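Sugar kinase MJ0406 (Methanococcus jannaschii, PDB 2C4E) phosphorylates a wide range of nucleosides, above all inosine, guanosine and cytidine, to their monophosphates, with ATP as the preferred phosphate donor. Local coordinates at residues C10-T14 / V134-G139; T138-N144 / G162-Y168; A272-F276 / K292-L297. One frame throughout, in Å; residues are numbered along the deposited sequence.

Interaction 1 of 3, residues C10-T14 / V134-G139; sequences CVGHT and VHIATG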
loop_
_atom_site.group_PDB
_atom_site.type_symbol
_atom_site.label_atom_id
_atom_site.label_comp_id
_atom_site.label_asym_id
_atom_site.label_seq_id
_atom_site.Cartn_x
_atom_site.Cartn_y
_atom_site.Cartn_z
ATOM N N CYS A 10 -25.691 -9.500 -2.397
ATOM C CA CYS A 10 -24.851 -8.336 -2.622
ATOM C C CYS A 10 -23.758 -8.690 -3.599
ATOM O O CYS A 10 -23.041 -9.657 -3.384
ATOM C CB CYS A 10 -24.200 -7.883 -1.330
ATOM S SG CYS A 10 -25.410 -7.306 -0.124
ATOM N N VAL A 11 -23.648 -7.903 -4.663
ATOM C CA VAL A 11 -22.725 -8.145 -5.748
ATOM C C VAL A 11 -21.724 -6.998 -5.762
ATOM O O VAL A 11 -22.083 -5.816 -5.680
ATOM C CB VAL A 11 -23.459 -8.180 -7.115
ATOM C CG1 VAL A 11 -22.475 -8.328 -8.255
ATOM C CG2 VAL A 11 -24.503 -9.291 -7.145
ATOM N N GLY A 12 -20.456 -7.343 -5.836
ATOM C CA GLY A 12 -19.420 -6.345 -5.976
ATOM C C GLY A 12 -18.230 -6.641 -5.088
ATOM O O GLY A 12 -17.990 -7.777 -4.683
ATOM N N HIS A 13 -17.502 -5.593 -4.764
ATOM C CA HIS A 13 -16.227 -5.744 -4.079
ATOM C C HIS A 13 -16.326 -6.320 -2.677
ATOM O O HIS A 13 -17.104 -5.853 -1.850
ATOM C CB HIS A 13 -15.531 -4.397 -4.005
ATOM C CG HIS A 13 -15.028 -3.914 -5.326
ATOM N ND1 HIS A 13 -14.375 -4.737 -6.220
ATOM C CD2 HIS A 13 -15.057 -2.687 -5.893
ATOM C CE1 HIS A 13 -14.042 -4.037 -7.292
ATOM N NE2 HIS A 13 -14.447 -2.792 -7.119
ATOM N N THR A 14 -15.491 -7.330 -2.451
ATOM C CA THR A 14 -15.019 -7.723 -1.149
ATOM C C THR A 14 -13.524 -7.392 -1.109
ATOM O O THR A 14 -12.764 -7.863 -1.944
ATOM C CB THR A 14 -15.272 -9.223 -0.955
ATOM O OG1 THR A 14 -16.685 -9.458 -0.855
ATOM C CG2 THR A 14 -14.697 -9.695 0.359
ATOM N N VAL A 134 -31.459 -8.157 -5.215
ATOM C CA VAL A 134 -30.083 -8.229 -5.653
ATOM C C VAL A 134 -29.554 -6.799 -5.587
ATOM O O VAL A 134 -30.008 -5.920 -6.336
ATOM C CB VAL A 134 -29.995 -8.791 -7.088
ATOM C CG1 VAL A 134 -28.602 -8.678 -7.624
ATOM C CG2 VAL A 134 -30.485 -10.242 -7.101
ATOM N N HIS A 135 -28.602 -6.563 -4.689
ATOM C CA HIS A 135 -28.008 -5.251 -4.526
ATOM C C HIS A 135 -26.641 -5.233 -5.185
ATOM O O HIS A 135 -25.787 -6.067 -4.872
ATOM C CB HIS A 135 -27.871 -4.884 -3.054
ATOM C CG HIS A 135 -27.173 -3.585 -2.845
ATOM N ND1 HIS A 135 -27.733 -2.378 -3.190
ATOM C CD2 HIS A 135 -25.936 -3.308 -2.366
ATOM C CE1 HIS A 135 -26.865 -1.413 -2.947
ATOM N NE2 HIS A 135 -25.777 -1.947 -2.422
ATOM N N ILE A 136 -26.469 -4.269 -6.085
ATOM C CA ILE A 136 -25.324 -4.149 -6.964
ATOM C C ILE A 136 -24.545 -2.924 -6.535
ATOM O O ILE A 136 -24.966 -1.794 -6.742
ATOM C CB ILE A 136 -25.775 -4.015 -8.410
ATOM C CG1 ILE A 136 -26.521 -5.284 -8.803
ATOM C CG2 ILE A 136 -24.543 -3.790 -9.312
ATOM C CD1 ILE A 136 -27.232 -5.222 -10.149
ATOM N N ALA A 137 -23.407 -3.184 -5.916
ATOM C CA ALA A 137 -22.537 -2.152 -5.423
ATOM C C ALA A 137 -21.368 -1.975 -6.373
ATOM O O ALA A 137 -21.379 -2.490 -7.492
ATOM C CB ALA A 137 -22.070 -2.518 -4.022
ATOM N N THR A 138 -20.368 -1.216 -5.968
ATOM C CA THR A 138 -19.239 -0.990 -6.855
ATOM C C THR A 138 -18.540 -2.310 -7.171
ATOM O O THR A 138 -18.505 -3.231 -6.371
ATOM C CB THR A 138 -18.231 0.016 -6.284
ATOM O OG1 THR A 138 -17.953 -0.313 -4.924
ATOM C CG2 THR A 138 -18.832 1.414 -6.252
ATOM N N GLY A 139 -17.998 -2.390 -8.360
ATOM C CA GLY A 139 -17.428 -3.626 -8.847
ATOM C C GLY A 139 -16.994 -3.451 -10.277
ATOM O O GLY A 139 -16.254 -2.508 -10.599
HETATM O O HOH W 1 -14.928 -0.717 -9.261
#
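Val11 is gripped at both ends of its backbone by the neighbouring parallel strand: its N gives a hydrogen bond to His135 O (2.8 Å), and its O accepts from Ala137 N (3.0 Å). Alongside, Val11 CG2 touches Val134 CG1. Past the last paired residues the two chains stay together, because His13 N reaches Thr138 O at 3.0 Å. Between these bonds Gly12 CA lies 3.3 Å from Thr138 O, where a side chain would collide; its backbone angles, 137/-155°, also suit only glycine. The His13 CG is anti to the carbonyl carbon (chi1 -71°), which lays the imidazole alongside Gly139. Gly139 CA sits over one of its faces, 3.8 Å from the ring centroid, a CH-pi contact, while NE2 and Gly139 O share a water. With an alanine in place of His13, Gly139 CA would probably lose the ring against it, and the water one of its anchors. Phe113, a substrate-binding residue, meets the same imidazole with its own ring. On one face of the sheet helix 141-151 packs against Val11 and Ile136. Cys10 and His135 point to the other face, where helix 44-54 covers Cys10; strands 58-62 and 156-159 flank the pair.

Interaction 2 of 3, residues T138-N144 / G162-Y168; sequences TGDPEFN and GQDLPQY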
loop_
_atom_site.group_PDB
_atom_site.type_symbol
_atom_site.label_atom_id
_atom_site.label_comp_id
_atom_site.label_asym_id
_atom_site.label_seq_id
_atom_site.Cartn_x
_atom_site.Cartn_y
_atom_site.Cartn_z
ATOM N N THR A 138 -20.368 -1.216 -5.968
ATOM C CA THR A 138 -19.239 -0.990 -6.855
ATOM C C THR A 138 -18.540 -2.310 -7.171
ATOM O O THR A 138 -18.505 -3.231 -6.371
ATOM C CB THR A 138 -18.231 0.016 -6.284
ATOM O OG1 THR A 138 -17.953 -0.313 -4.924
ATOM C CG2 THR A 138 -18.832 1.414 -6.252
ATOM N N GLY A 139 -17.998 -2.390 -8.360
ATOM C CA GLY A 139 -17.428 -3.626 -8.847
ATOM C C GLY A 139 -16.994 -3.451 -10.277
ATOM O O GLY A 139 -16.254 -2.508 -10.599
ATOM N N ASP A 140 -17.382 -4.394 -11.121
ATOM C CA ASP A 140 -17.100 -4.332 -12.541
ATOM C C ASP A 140 -18.396 -3.902 -13.217
ATOM O O ASP A 140 -19.400 -4.619 -13.142
ATOM C CB ASP A 140 -16.663 -5.700 -13.046
ATOM C CG ASP A 140 -16.398 -5.710 -14.520
ATOM O OD1 ASP A 140 -15.232 -5.518 -14.939
ATOM O OD2 ASP A 140 -17.306 -5.922 -15.348
ATOM N N PRO A 141 -18.418 -2.717 -13.816
ATOM C CA PRO A 141 -19.669 -2.211 -14.402
ATOM C C PRO A 141 -20.312 -3.139 -15.432
ATOM O O PRO A 141 -21.543 -3.257 -15.437
ATOM C CB PRO A 141 -19.232 -0.885 -15.030
ATOM C CG PRO A 141 -18.118 -0.431 -14.099
ATOM C CD PRO A 141 -17.346 -1.708 -13.888
ATOM N N GLU A 142 -19.527 -3.805 -16.273
ATOM C CA GLU A 142 -20.112 -4.684 -17.290
ATOM C C GLU A 142 -20.789 -5.876 -16.623
ATOM O O GLU A 142 -21.913 -6.246 -16.986
ATOM C CB GLU A 142 -19.072 -5.158 -18.316
ATOM C CG GLU A 142 -19.621 -6.203 -19.286
ATOM C CD GLU A 142 -18.595 -6.794 -20.252
ATOM O OE1 GLU A 142 -17.375 -6.837 -19.958
ATOM O OE2 GLU A 142 -19.028 -7.250 -21.326
ATOM N N PHE A 143 -20.130 -6.450 -15.621
ATOM C CA PHE A 143 -20.706 -7.586 -14.904
ATOM C C PHE A 143 -21.932 -7.101 -14.126
ATOM O O PHE A 143 -22.958 -7.775 -14.081
ATOM C CB PHE A 143 -19.659 -8.200 -13.972
ATOM C CG PHE A 143 -20.139 -9.406 -13.221
ATOM C CD1 PHE A 143 -20.072 -10.664 -13.788
ATOM C CD2 PHE A 143 -20.654 -9.284 -11.938
ATOM C CE1 PHE A 143 -20.505 -11.794 -13.094
ATOM C CE2 PHE A 143 -21.086 -10.419 -11.240
ATOM C CZ PHE A 143 -21.012 -11.669 -11.825
ATOM N N ASN A 144 -21.847 -5.896 -13.566
ATOM C CA ASN A 144 -22.947 -5.334 -12.789
ATOM C C ASN A 144 -24.181 -5.120 -13.660
ATOM O O ASN A 144 -25.304 -5.461 -13.255
ATOM C CB ASN A 144 -22.536 -4.030 -12.103
ATOM C CG ASN A 144 -21.623 -4.260 -10.899
ATOM O OD1 ASN A 144 -20.996 -3.320 -10.359
ATOM N ND2 ASN A 144 -21.532 -5.486 -10.483
ATOM N N GLY A 162 -22.031 4.600 -7.130
ATOM C CA GLY A 162 -20.951 5.014 -6.252
ATOM C C GLY A 162 -19.769 5.629 -6.989
ATOM O O GLY A 162 -19.929 6.400 -7.938
ATOM N N GLN A 163 -18.566 5.248 -6.571
ATOM C CA GLN A 163 -17.335 5.783 -7.169
ATOM C C GLN A 163 -17.062 5.232 -8.573
ATOM O O GLN A 163 -16.162 5.730 -9.262
ATOM C CB GLN A 163 -16.133 5.515 -6.255
ATOM C CG GLN A 163 -16.207 6.217 -4.896
ATOM C CD GLN A 163 -15.895 7.706 -4.956
ATOM O OE1 GLN A 163 -15.715 8.274 -6.036
ATOM N NE2 GLN A 163 -15.834 8.341 -3.793
ATOM N N ASP A 164 -17.814 4.210 -8.990
ATOM C CA ASP A 164 -17.763 3.716 -10.361
ATOM C C ASP A 164 -18.469 4.653 -11.339
ATOM O O ASP A 164 -18.355 4.452 -12.534
ATOM C CB ASP A 164 -18.468 2.351 -10.491
ATOM C CG ASP A 164 -17.690 1.201 -9.872
ATOM O OD1 ASP A 164 -16.571 1.406 -9.353
ATOM O OD2 ASP A 164 -18.154 0.040 -9.884
ATOM N N LEU A 165 -19.221 5.646 -10.853
ATOM C CA LEU A 165 -20.083 6.458 -11.729
ATOM C C LEU A 165 -19.409 7.009 -13.001
ATOM O O LEU A 165 -20.001 6.931 -14.079
ATOM C CB LEU A 165 -20.787 7.593 -10.952
ATOM C CG LEU A 165 -21.750 8.445 -11.798
ATOM C CD1 LEU A 165 -22.945 7.618 -12.267
ATOM C CD2 LEU A 165 -22.222 9.694 -11.041
ATOM N N PRO A 166 -18.198 7.566 -12.898
ATOM C CA PRO A 166 -17.478 8.055 -14.086
ATOM C C PRO A 166 -17.281 7.046 -15.234
ATOM O O PRO A 166 -17.127 7.473 -16.382
ATOM C CB PRO A 166 -16.122 8.494 -13.511
ATOM C CG PRO A 166 -16.413 8.830 -12.078
ATOM C CD PRO A 166 -17.432 7.812 -11.659
ATOM N N GLN A 167 -17.275 5.750 -14.930
ATOM C CA GLN A 167 -17.088 4.693 -15.936
ATOM C C GLN A 167 -18.305 4.409 -16.806
ATOM O O GLN A 167 -18.202 3.704 -17.811
ATOM C CB GLN A 167 -16.671 3.388 -15.254
ATOM C CG GLN A 167 -15.324 3.476 -14.557
ATOM C CD GLN A 167 -14.972 2.203 -13.828
ATOM O OE1 GLN A 167 -15.019 1.117 -14.408
ATOM N NE2 GLN A 167 -14.623 2.328 -12.557
ATOM N N TYR A 168 -19.459 4.929 -16.408
ATOM C CA TYR A 168 -20.689 4.732 -17.156
ATOM C C TYR A 168 -20.901 5.870 -18.142
ATOM O O TYR A 168 -20.958 7.036 -17.744
ATOM C CB TYR A 168 -21.886 4.683 -16.201
ATOM C CG TYR A 168 -21.951 3.446 -15.325
ATOM C CD1 TYR A 168 -21.161 3.333 -14.186
ATOM C CD2 TYR A 168 -22.802 2.390 -15.637
ATOM C CE1 TYR A 168 -21.213 2.209 -13.384
ATOM C CE2 TYR A 168 -22.867 1.246 -14.830
ATOM C CZ TYR A 168 -22.073 1.163 -13.705
ATOM O OH TYR A 168 -22.122 0.047 -12.911
HETATM O O HOH W 1 -14.928 -0.717 -9.261
#
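Gly139 O and Asp164 are joined through one water, which donates to both: it stands 2.6 Å from Gly139 O and 2.7 Å from Asp164 OD1. The other carboxylate oxygen, Asp164 OD2, takes a nearly straight bond from Gly139 N (2.9 Å, 171° at the hydrogen), meeting the donor on its syn side and 18° out of the carboxylate plane. Each oxygen is held by a different partner, which probably leaves the carboxylate little freedom to turn. Asp164 CG is anti to its own carbonyl carbon (chi1 -73°), which brings the group up against Thr138, whose CB and CG2 pack on it; CG2 also lies 3.9 Å from Gln163 N.

Farther along, Pro141 is the apolar wedge between the segments. Its CB rests 3.7 Å from Tyr168 CZ, and its CG comes to 3.5 Å from Gln167 OE1 as the extended glutamine side chain crosses the proline at about a right angle. Met172 of helix 170-178 adds to the packing on this proline. Pro141 opens helix 141-151, and Asp140 is its N-cap: Asp140 OD2 accepts from Phe143 N at 2.9 Å, using its anti lone pair.

Residues 163-167 form a 3-10 segment after strand 156-159, entered through Gly162 at positive phi. Gln163 binds substrate and also packs on Thr30 of the second subunit. Loops that follow the C-terminal ends of two adjacent parallel strands meet here, the usual location of ligand sites in the alpha/beta ribokinase fold.

Interaction 3 of 3, residues A272-F276 / K292-L297; sequences ATASF and KVVERL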
loop_
_atom_site.group_PDB
_atom_site.type_symbol
_atom_site.label_atom_id
_atom_site.label_comp_id
_atom_site.label_asym_id
_atom_site.label_seq_id
_atom_site.Cartn_x
_atom_site.Cartn_y
_atom_site.Cartn_z
ATOM N N ALA A 272 -30.380 5.402 10.981
ATOM C CA ALA A 272 -29.990 4.944 12.315
ATOM C C ALA A 272 -28.804 3.987 12.229
ATOM O O ALA A 272 -27.874 4.058 13.033
ATOM C CB ALA A 272 -31.152 4.292 13.001
ATOM N N THR A 273 -28.814 3.113 11.233
ATOM C CA THR A 273 -27.706 2.177 11.057
ATOM C C THR A 273 -26.403 2.900 10.797
ATOM O O THR A 273 -25.383 2.572 11.396
ATOM C CB THR A 273 -27.978 1.206 9.895
ATOM O OG1 THR A 273 -29.227 0.546 10.103
ATOM C CG2 THR A 273 -26.949 0.079 9.882
ATOM N N ALA A 274 -26.445 3.888 9.905
ATOM C CA ALA A 274 -25.274 4.680 9.551
ATOM C C ALA A 274 -24.693 5.416 10.739
ATOM O O ALA A 274 -23.482 5.647 10.793
ATOM C CB ALA A 274 -25.621 5.683 8.452
ATOM N N SER A 275 -25.550 5.779 11.692
ATOM C CA SER A 275 -25.116 6.508 12.880
ATOM C C SER A 275 -24.237 5.656 13.798
ATOM O O SER A 275 -23.453 6.203 14.569
ATOM C CB SER A 275 -26.321 7.064 13.652
ATOM O OG SER A 275 -26.986 6.057 14.402
ATOM N N PHE A 276 -24.369 4.328 13.727
ATOM C CA PHE A 276 -23.510 3.427 14.504
ATOM C C PHE A 276 -22.143 3.218 13.862
ATOM O O PHE A 276 -21.119 3.175 14.549
ATOM C CB PHE A 276 -24.160 2.056 14.676
ATOM C CG PHE A 276 -25.179 2.001 15.754
ATOM C CD1 PHE A 276 -26.532 2.095 15.453
ATOM C CD2 PHE A 276 -24.800 1.842 17.074
ATOM C CE1 PHE A 276 -27.476 2.049 16.460
ATOM C CE2 PHE A 276 -25.743 1.792 18.076
ATOM C CZ PHE A 276 -27.086 1.893 17.765
ATOM N N LYS A 292 -30.841 -2.782 18.398
ATOM C CA LYS A 292 -30.064 -1.595 18.755
ATOM C C LYS A 292 -30.396 -0.410 17.847
ATOM O O LYS A 292 -30.418 0.740 18.300
ATOM C CB LYS A 292 -28.551 -1.876 18.724
ATOM C CG LYS A 292 -28.058 -2.756 19.864
ATOM C CD LYS A 292 -27.840 -1.970 21.152
ATOM C CE LYS A 292 -27.537 -2.896 22.324
ATOM N NZ LYS A 292 -27.610 -2.195 23.636
ATOM N N VAL A 293 -30.648 -0.688 16.570
ATOM C CA VAL A 293 -31.017 0.357 15.629
ATOM C C VAL A 293 -32.406 0.893 15.952
ATOM O O VAL A 293 -32.626 2.109 15.949
ATOM C CB VAL A 293 -30.968 -0.163 14.183
ATOM C CG1 VAL A 293 -31.701 0.762 13.236
ATOM C CG2 VAL A 293 -29.527 -0.335 13.749
ATOM N N VAL A 294 -33.340 -0.005 16.241
ATOM C CA VAL A 294 -34.693 0.422 16.597
ATOM C C VAL A 294 -34.645 1.292 17.856
ATOM O O VAL A 294 -35.315 2.323 17.927
ATOM C CB VAL A 294 -35.650 -0.792 16.759
ATOM C CG1 VAL A 294 -37.007 -0.352 17.292
ATOM C CG2 VAL A 294 -35.817 -1.502 15.412
ATOM N N GLU A 295 -33.824 0.898 18.823
ATOM C CA GLU A 295 -33.691 1.634 20.082
ATOM C C GLU A 295 -33.174 3.052 19.867
ATOM O O GLU A 295 -33.608 3.992 20.533
ATOM C CB GLU A 295 -32.756 0.877 21.031
ATOM C CG GLU A 295 -32.705 1.399 22.455
ATOM C CD GLU A 295 -31.693 0.649 23.310
ATOM O OE1 GLU A 295 -30.700 0.135 22.750
ATOM O OE2 GLU A 295 -31.889 0.570 24.540
ATOM N N ARG A 296 -32.249 3.215 18.927
ATOM C CA ARG A 296 -31.650 4.524 18.697
ATOM C C ARG A 296 -32.632 5.482 18.034
ATOM O O ARG A 296 -32.665 6.657 18.386
ATOM C CB ARG A 296 -30.375 4.416 17.873
ATOM C CG ARG A 296 -29.646 5.722 17.785
ATOM C CD ARG A 296 -28.254 5.605 17.274
ATOM N NE ARG A 296 -27.300 5.270 18.325
ATOM C CZ ARG A 296 -25.985 5.243 18.137
ATOM N NH1 ARG A 296 -25.486 5.535 16.947
ATOM N NH2 ARG A 296 -25.166 4.943 19.140
ATOM N N LEU A 297 -33.436 4.976 17.099
ATOM C CA LEU A 297 -34.523 5.751 16.496
ATOM C C LEU A 297 -35.591 6.150 17.504
ATOM O O LEU A 297 -36.279 7.146 17.312
ATOM C CB LEU A 297 -35.214 4.956 15.383
ATOM C CG LEU A 297 -34.569 4.889 14.006
ATOM C CD1 LEU A 297 -35.418 4.012 13.097
ATOM C CD2 LEU A 297 -34.392 6.280 13.411
#
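The Phe276 ring carries the guanidinium of Arg296 flat on one face, with the planes 9° apart and Arg296 CZ 3.6 Å from the ring centroid, a stacked cation-pi pair. The carbonyl of Lys292 stands at the ring edge, its O 3.6 Å from Phe276 CZ, while at the guanidinium's own edge lies Ser275 OG. This is a helix-helix crossing in the ribokinase fold: helix 263-277 meets the C-terminal helix 290-299, and the axes of the segments 272-276 and 292-297 approach to 9.3 Å and lie 104° apart.

Arg296 leaves its helix with CG anti to the backbone N (chi1 -172°) and bends at its third torsion, which lays the planar group over the phenyl. Its NH1 donates to Ser275 OG nearly within the guanidinium plane, at 3.0 Å, and also forms a salt bridge with Glu279. The same hydroxyl, Ser275 OG, donates in turn to Ala272 O at 2.6 Å. The charged group is thus held by the ring over its face and by polar partners at NH1, which probably limits its turning.

Deeper in the crossing the contact is apolar. Pro288, in the loop leading to the second helix, packs on Thr273, Phe276 and Val293. Ala272 presents its single methyl to two residues one helical turn apart: Ala272 CB is 3.6 Å from both Val293 CG1 and Leu297 CG.

Along the chain the contacts come in series. Interactions 1 and 2 are continuous: their centres lie about 10 Å apart, they share Thr138, Gly139 and a water, and the chain leaves strand 131-136 and passes through these residues into helix 141-151. Both lie at the C-terminal ends of neighbouring parallel strands of the central sheet, close to residues that bind substrate. Interaction 3 belongs to the C-terminal helices, with its centre about 23 Å from that of interaction 1 and about 29 Å from that of interaction 2, on the far side of the chain's centre from the latter. It joins the last helix to helix 263-277, which also touches helix 245-258, where Asp247 and Arg250 reside.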